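Local coordinates for protein SidF, inhibitor of growth family, member 3 (Legionella pneumophila subsp. pneumophila, PDB 4FYE) that probably removes a phosphate group from phosphoinositides, the inositol lipids of membranes, at residues 298-309 against 350-358. The protein carries 1 engineered substitution. Residues are numbered along the deposited sequence; the frame is centred on the assembly and turned at random.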
ATOM      1  N   GLN A 298     -11.923  -3.423  -8.406  1.00 50.76           N
ATOM      2  CA  GLN A 298     -12.322  -2.174  -7.756  1.00 48.17           C
ATOM      3  C   GLN A 298     -13.467  -2.386  -6.728  1.00 47.32           C
ATOM      4  O   GLN A 298     -13.436  -1.787  -5.665  1.00 46.49           O
ATOM      5  CB  GLN A 298     -12.738  -1.098  -8.749  1.00 49.54           C
ATOM      6  CG  GLN A 298     -12.842   0.256  -8.059  1.00 50.62           C
ATOM      7  CD  GLN A 298     -11.563   0.654  -7.339  1.00 51.51           C
ATOM      8  OE1 GLN A 298     -10.473   0.364  -7.820  1.00 52.81           O
ATOM      9  NE2 GLN A 298     -11.690   1.378  -6.218  1.00 51.62           N
ATOM     10  N   GLU A 299     -14.468  -3.221  -7.014  1.00 47.92           N
ATOM     11  CA  GLU A 299     -15.460  -3.435  -5.983  1.00 50.92           C
ATOM     12  C   GLU A 299     -14.921  -4.139  -4.738  1.00 49.63           C
ATOM     13  O   GLU A 299     -15.259  -3.731  -3.618  1.00 52.57           O
ATOM     14  CB  GLU A 299     -16.878  -3.865  -6.464  1.00 58.13           C
ATOM     15  CG  GLU A 299     -17.052  -5.274  -7.031  1.00 68.52           C
ATOM     16  CD  GLU A 299     -18.529  -5.718  -7.165  1.00 69.46           C
ATOM     17  OE1 GLU A 299     -18.793  -6.932  -7.078  1.00 85.43           O
ATOM     18  OE2 GLU A 299     -19.452  -4.904  -7.367  1.00 70.82           O
ATOM     19  N   GLU A 300     -13.965  -5.050  -4.900  1.00 47.87           N
ATOM     20  CA  GLU A 300     -13.344  -5.689  -3.748  1.00 46.13           C
ATOM     21  C   GLU A 300     -12.642  -4.661  -2.899  1.00 48.64           C
ATOM     22  O   GLU A 300     -12.750  -4.657  -1.682  1.00 51.68           O
ATOM     23  CB  GLU A 300     -12.385  -6.786  -4.171  1.00 46.84           C
ATOM     24  CG  GLU A 300     -11.785  -7.634  -3.023  1.00 49.42           C
ATOM     25  CD  GLU A 300     -10.483  -8.386  -3.397  1.00 60.12           C
ATOM     26  OE1 GLU A 300      -9.693  -8.743  -2.474  1.00 75.99           O
ATOM     27  OE2 GLU A 300     -10.197  -8.615  -4.603  1.00 55.88           O
ATOM     28  N   VAL A 301     -11.941  -3.747  -3.549  1.00 47.78           N
ATOM     29  CA  VAL A 301     -11.337  -2.635  -2.839  1.00 43.80           C
ATOM     30  C   VAL A 301     -12.370  -1.839  -2.023  1.00 42.82           C
ATOM     31  O   VAL A 301     -12.033  -1.347  -0.956  1.00 46.14           O
ATOM     32  CB  VAL A 301     -10.567  -1.694  -3.824  1.00 41.95           C
ATOM     33  CG1 VAL A 301     -10.187  -0.321  -3.210  1.00 38.84           C
ATOM     34  CG2 VAL A 301      -9.374  -2.420  -4.360  1.00 42.55           C
ATOM     35  N   ILE A 302     -13.590  -1.670  -2.534  1.00 44.76           N
ATOM     36  CA  ILE A 302     -14.627  -0.947  -1.775  1.00 42.52           C
ATOM     37  C   ILE A 302     -15.005  -1.772  -0.576  1.00 40.41           C
ATOM     38  O   ILE A 302     -15.150  -1.276   0.527  1.00 40.09           O
ATOM     39  CB  ILE A 302     -15.862  -0.629  -2.603  1.00 47.42           C
ATOM     40  CG1 ILE A 302     -15.425   0.143  -3.843  1.00 50.10           C
ATOM     41  CG2 ILE A 302     -16.915   0.118  -1.759  1.00 44.20           C
ATOM     42  CD1 ILE A 302     -16.485   1.011  -4.439  1.00 53.88           C
ATOM     43  N   GLN A 303     -15.113  -3.060  -0.780  1.00 41.18           N
ATOM     44  CA  GLN A 303     -15.445  -3.911   0.300  1.00 42.03           C
ATOM     45  C   GLN A 303     -14.382  -3.860   1.418  1.00 42.45           C
ATOM     46  O   GLN A 303     -14.725  -3.798   2.612  1.00 44.89           O
ATOM     47  CB  GLN A 303     -15.613  -5.328  -0.218  1.00 43.62           C
ATOM     48  CG  GLN A 303     -16.067  -6.281   0.864  1.00 44.90           C
ATOM     49  CD  GLN A 303     -16.434  -7.619   0.316  1.00 47.56           C
ATOM     50  OE1 GLN A 303     -15.598  -8.523   0.324  1.00 49.41           O
ATOM     51  NE2 GLN A 303     -17.661  -7.753  -0.197  1.00 46.39           N
ATOM     52  N   THR A 304     -13.114  -3.832   1.044  1.00 40.31           N
ATOM     53  CA  THR A 304     -12.021  -3.813   2.026  1.00 40.12           C
ATOM     54  C   THR A 304     -11.981  -2.432   2.717  1.00 42.61           C
ATOM     55  O   THR A 304     -11.739  -2.385   3.908  1.00 40.41           O
ATOM     56  CB  THR A 304     -10.700  -4.161   1.318  1.00 43.82           C
ATOM     57  OG1 THR A 304     -10.882  -5.400   0.639  1.00 44.98           O
ATOM     58  CG2 THR A 304      -9.461  -4.286   2.279  1.00 42.83           C
ATOM     59  N   LEU A 305     -12.259  -1.313   2.033  1.00 39.04           N
ATOM     60  CA  LEU A 305     -12.230  -0.088   2.794  1.00 39.69           C
ATOM     61  C   LEU A 305     -13.356  -0.007   3.816  1.00 43.24           C
ATOM     62  O   LEU A 305     -13.180   0.488   4.941  1.00 46.95           O
ATOM     63  CB  LEU A 305     -12.282   1.092   1.886  1.00 43.69           C
ATOM     64  CG  LEU A 305     -11.203   1.310   0.818  1.00 47.96           C
ATOM     65  CD1 LEU A 305     -10.922   2.773   0.723  1.00 45.10           C
ATOM     66  CD2 LEU A 305      -9.869   0.610   0.924  1.00 43.70           C
ATOM     67  N   ALA A 306     -14.520  -0.554   3.484  1.00 45.92           N
ATOM     68  CA  ALA A 306     -15.654  -0.501   4.420  1.00 42.73           C
ATOM     69  C   ALA A 306     -15.358  -1.321   5.657  1.00 44.80           C
ATOM     70  O   ALA A 306     -15.728  -0.928   6.748  1.00 45.85           O
ATOM     71  CB  ALA A 306     -16.920  -1.005   3.755  1.00 42.55           C
ATOM     72  N   GLN A 307     -14.702  -2.482   5.488  1.00 47.88           N
ATOM     73  CA  GLN A 307     -14.305  -3.356   6.643  1.00 42.33           C
ATOM     74  C   GLN A 307     -13.292  -2.605   7.487  1.00 40.71           C
ATOM     75  O   GLN A 307     -13.365  -2.695   8.697  1.00 45.56           O
ATOM     76  CB  GLN A 307     -13.714  -4.760   6.203  1.00 40.16           C
ATOM     77  CG  GLN A 307     -13.809  -5.886   7.281  1.00 38.72           C
ATOM     78  CD  GLN A 307     -15.220  -6.495   7.469  1.00 43.28           C
ATOM     79  OE1 GLN A 307     -15.882  -6.922   6.510  1.00 49.88           O
ATOM     80  NE2 GLN A 307     -15.675  -6.576   8.714  1.00 43.69           N
ATOM     81  N   ARG A 308     -12.322  -1.900   6.876  1.00 38.95           N
ATOM     82  CA  ARG A 308     -11.343  -1.156   7.687  1.00 40.84           C
ATOM     83  C   ARG A 308     -12.163  -0.136   8.572  1.00 42.69           C
ATOM     84  O   ARG A 308     -11.927   0.008   9.759  1.00 42.58           O
ATOM     85  CB  ARG A 308     -10.277  -0.425   6.826  1.00 36.86           C
ATOM     86  CG  ARG A 308      -9.491   0.653   7.608  1.00 36.00           C
ATOM     87  CD  ARG A 308      -8.171   1.239   6.929  1.00 32.99           C
ATOM     88  NE  ARG A 308      -8.636   2.486   6.585  1.00 45.43           N
ATOM     89  CZ  ARG A 308      -8.354   3.668   7.055  1.00 46.51           C
ATOM     90  NH1 ARG A 308      -7.275   3.984   7.778  1.00 43.42           N
ATOM     91  NH2 ARG A 308      -9.140   4.577   6.553  1.00 50.54           N
ATOM     92  N   GLN A 309     -13.170   0.498   7.975  1.00 41.13           N
ATOM     93  CA  GLN A 309     -13.903   1.511   8.647  1.00 43.90           C
ATOM     94  C   GLN A 309     -14.608   0.888   9.842  1.00 47.16           C
ATOM     95  O   GLN A 309     -14.589   1.470  10.903  1.00 49.14           O
ATOM     96  CB  GLN A 309     -14.869   2.173   7.667  1.00 48.39           C
ATOM     97  CG  GLN A 309     -15.546   3.423   8.189  1.00 58.19           C
ATOM     98  CD  GLN A 309     -16.284   4.177   7.097  1.00 57.48           C
ATOM     99  OE1 GLN A 309     -17.496   4.109   7.019  1.00 53.23           O
ATOM    100  NE2 GLN A 309     -15.536   4.860   6.220  1.00 60.16           N
ATOM    101  N   ASN A 350     -27.080   2.728   9.370  1.00 51.02           N
ATOM    102  CA  ASN A 350     -26.271   3.848   8.929  1.00 50.55           C
ATOM    103  C   ASN A 350     -25.738   3.663   7.514  1.00 52.68           C
ATOM    104  O   ASN A 350     -25.194   2.594   7.183  1.00 50.59           O
ATOM    105  CB  ASN A 350     -25.095   4.072   9.926  1.00 51.12           C
ATOM    106  CG  ASN A 350     -25.577   4.518  11.341  1.00 49.15           C
ATOM    107  OD1 ASN A 350     -25.612   5.688  11.638  1.00 51.76           O
ATOM    108  ND2 ASN A 350     -25.905   3.594  12.179  1.00 44.28           N
ATOM    109  N   PRO A 351     -25.924   4.673   6.665  1.00 52.09           N
ATOM    110  CA  PRO A 351     -25.363   4.692   5.292  1.00 53.04           C
ATOM    111  C   PRO A 351     -23.870   4.721   5.389  1.00 53.91           C
ATOM    112  O   PRO A 351     -23.329   5.402   6.222  1.00 57.88           O
ATOM    113  CB  PRO A 351     -25.855   6.024   4.692  1.00 53.21           C
ATOM    114  CG  PRO A 351     -27.004   6.482   5.596  1.00 54.57           C
ATOM    115  CD  PRO A 351     -27.080   5.577   6.823  1.00 54.87           C
ATOM    116  N   LEU A 352     -23.198   3.941   4.581  1.00 54.52           N
ATOM    117  CA  LEU A 352     -21.776   3.780   4.743  1.00 53.95           C
ATOM    118  C   LEU A 352     -21.143   4.475   3.608  1.00 57.12           C
ATOM    119  O   LEU A 352     -21.664   4.389   2.476  1.00 55.01           O
ATOM    120  CB  LEU A 352     -21.394   2.336   4.647  1.00 53.84           C
ATOM    121  CG  LEU A 352     -21.088   1.652   5.974  1.00 62.30           C
ATOM    122  CD1 LEU A 352     -21.737   2.323   7.172  1.00 62.86           C
ATOM    123  CD2 LEU A 352     -21.554   0.207   5.865  1.00 64.59           C
ATOM    124  N   SER A 353     -20.044   5.179   3.883  1.00 50.03           N
ATOM    125  CA  SER A 353     -19.340   5.692   2.758  1.00 57.60           C
ATOM    126  C   SER A 353     -17.881   5.763   2.991  1.00 53.34           C
ATOM    127  O   SER A 353     -17.413   5.913   4.101  1.00 56.16           O
ATOM    128  CB  SER A 353     -19.921   7.023   2.209  1.00 61.16           C
ATOM    129  OG  SER A 353     -20.177   7.898   3.236  1.00 68.32           O
ATOM    130  N   VAL A 354     -17.162   5.671   1.899  1.00 50.03           N
ATOM    131  CA  VAL A 354     -15.831   5.357   1.994  1.00 50.74           C
ATOM    132  C   VAL A 354     -15.169   6.278   1.045  1.00 50.72           C
ATOM    133  O   VAL A 354     -15.746   6.587   0.028  1.00 51.90           O
ATOM    134  CB  VAL A 354     -15.755   3.871   1.646  1.00 49.03           C
ATOM    135  CG1 VAL A 354     -15.165   3.595   0.293  1.00 46.23           C
ATOM    136  CG2 VAL A 354     -15.129   3.131   2.797  1.00 47.16           C
ATOM    137  N   THR A 355     -13.986   6.770   1.390  1.00 51.46           N
ATOM    138  CA  THR A 355     -13.186   7.503   0.378  1.00 48.07           C
ATOM    139  C   THR A 355     -11.768   6.998   0.172  1.00 48.75           C
ATOM    140  O   THR A 355     -11.003   6.846   1.108  1.00 45.58           O
ATOM    141  CB  THR A 355     -13.375   9.047   0.381  1.00 52.80           C
ATOM    142  OG1 THR A 355     -12.129   9.733   0.114  1.00 57.12           O
ATOM    143  CG2 THR A 355     -14.072   9.585   1.614  1.00 49.34           C
ATOM    144  N   GLU A 356     -11.441   6.651  -1.070  1.00 49.92           N
ATOM    145  CA  GLU A 356     -10.131   6.127  -1.360  1.00 47.51           C
ATOM    146  C   GLU A 356      -9.223   7.166  -1.996  1.00 48.08           C
ATOM    147  O   GLU A 356      -9.621   7.806  -2.967  1.00 50.19           O
ATOM    148  CB  GLU A 356     -10.241   4.932  -2.273  1.00 48.70           C
ATOM    149  CG  GLU A 356      -8.897   4.301  -2.586  1.00 43.02           C
ATOM    150  CD  GLU A 356      -8.922   3.279  -3.751  1.00 49.50           C
ATOM    151  OE1 GLU A 356      -7.809   2.763  -4.044  1.00 43.77           O
ATOM    152  OE2 GLU A 356     -10.011   2.959  -4.348  1.00 47.39           O
ATOM    153  N   CYS A 357      -8.003   7.314  -1.454  1.00 47.49           N
ATOM    154  CA  CYS A 357      -6.960   8.146  -2.067  1.00 48.17           C
ATOM    155  C   CYS A 357      -5.803   7.240  -2.546  1.00 45.80           C
ATOM    156  O   CYS A 357      -5.009   6.719  -1.755  1.00 51.39           O
ATOM    157  CB  CYS A 357      -6.448   9.204  -1.075  1.00 49.91           C
ATOM    158  SG  CYS A 357      -5.043  10.191  -1.736  1.00 56.41           S
ATOM    159  N   TYR A 358      -5.720   7.024  -3.838  1.00 46.14           N
ATOM    160  CA  TYR A 358      -4.734   6.100  -4.372  1.00 43.42           C
ATOM    161  C   TYR A 358      -3.519   6.923  -4.813  1.00 42.44           C
ATOM    162  O   TYR A 358      -3.583   7.615  -5.793  1.00 48.54           O
ATOM    163  CB  TYR A 358      -5.397   5.279  -5.498  1.00 39.08           C
ATOM    164  CG  TYR A 358      -4.475   4.367  -6.232  1.00 42.54           C
ATOM    165  CD1 TYR A 358      -3.468   3.666  -5.573  1.00 41.22           C
ATOM    166  CD2 TYR A 358      -4.626   4.155  -7.591  1.00 40.79           C
ATOM    167  CE1 TYR A 358      -2.618   2.815  -6.275  1.00 42.27           C
ATOM    168  CE2 TYR A 358      -3.759   3.342  -8.295  1.00 42.20           C
ATOM    169  CZ  TYR A 358      -2.753   2.678  -7.645  1.00 45.47           C
ATOM    170  OH  TYR A 358      -1.910   1.837  -8.373  1.00 54.29           O
TER
HETATM  171  O   HOH W   1     -19.434   6.032   6.605  1.00 52.65           O
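Gln298 and Glu356 join amide to carboxylate at one end of the contact: Gln298 NE2 donates to Glu356 OE2 over 3.0 Å, with an N-H...O angle of 150°. The two planes lie 13° apart, nearly coplanar. Glu356 arrives fully extended, its CG anti to the backbone N (chi1 -178°), whereas Gln298 bends at chi2 to turn its amide toward the strand. Val301 CG1 rests 3.5 Å from Glu356 OE2. In the middle, Val354 points toward the helix and its CG2 packs on Leu305 CB at 3.6 Å; Leu305 CD1 lies across the Glu356 chain, 3.8 Å from its CB. At the far end Gln309 NE2 hydrogen-bonds Ser353 O over 3.0 Å, the oxygen lying in the amide plane, while Gln309 OE1 accepts a hydrogen bond from a water, which accepts one from Ser353 N. Helix 284-311 crosses strand 353-360, an inner strand between 402-416 and 641-645, the segment axes 8.3 Å apart at closest approach. Arg273 forms a salt bridge with Glu356 OE1 and a hydrogen bond with Gln298 OE1; Thr643 hydrogen-bonds Glu356 OE1, and Tyr410 hydrogen-bonds Glu356 OE2. Partners on both carboxylate oxygens are consistent with a buried, ionised Glu356 whose rotation is fixed.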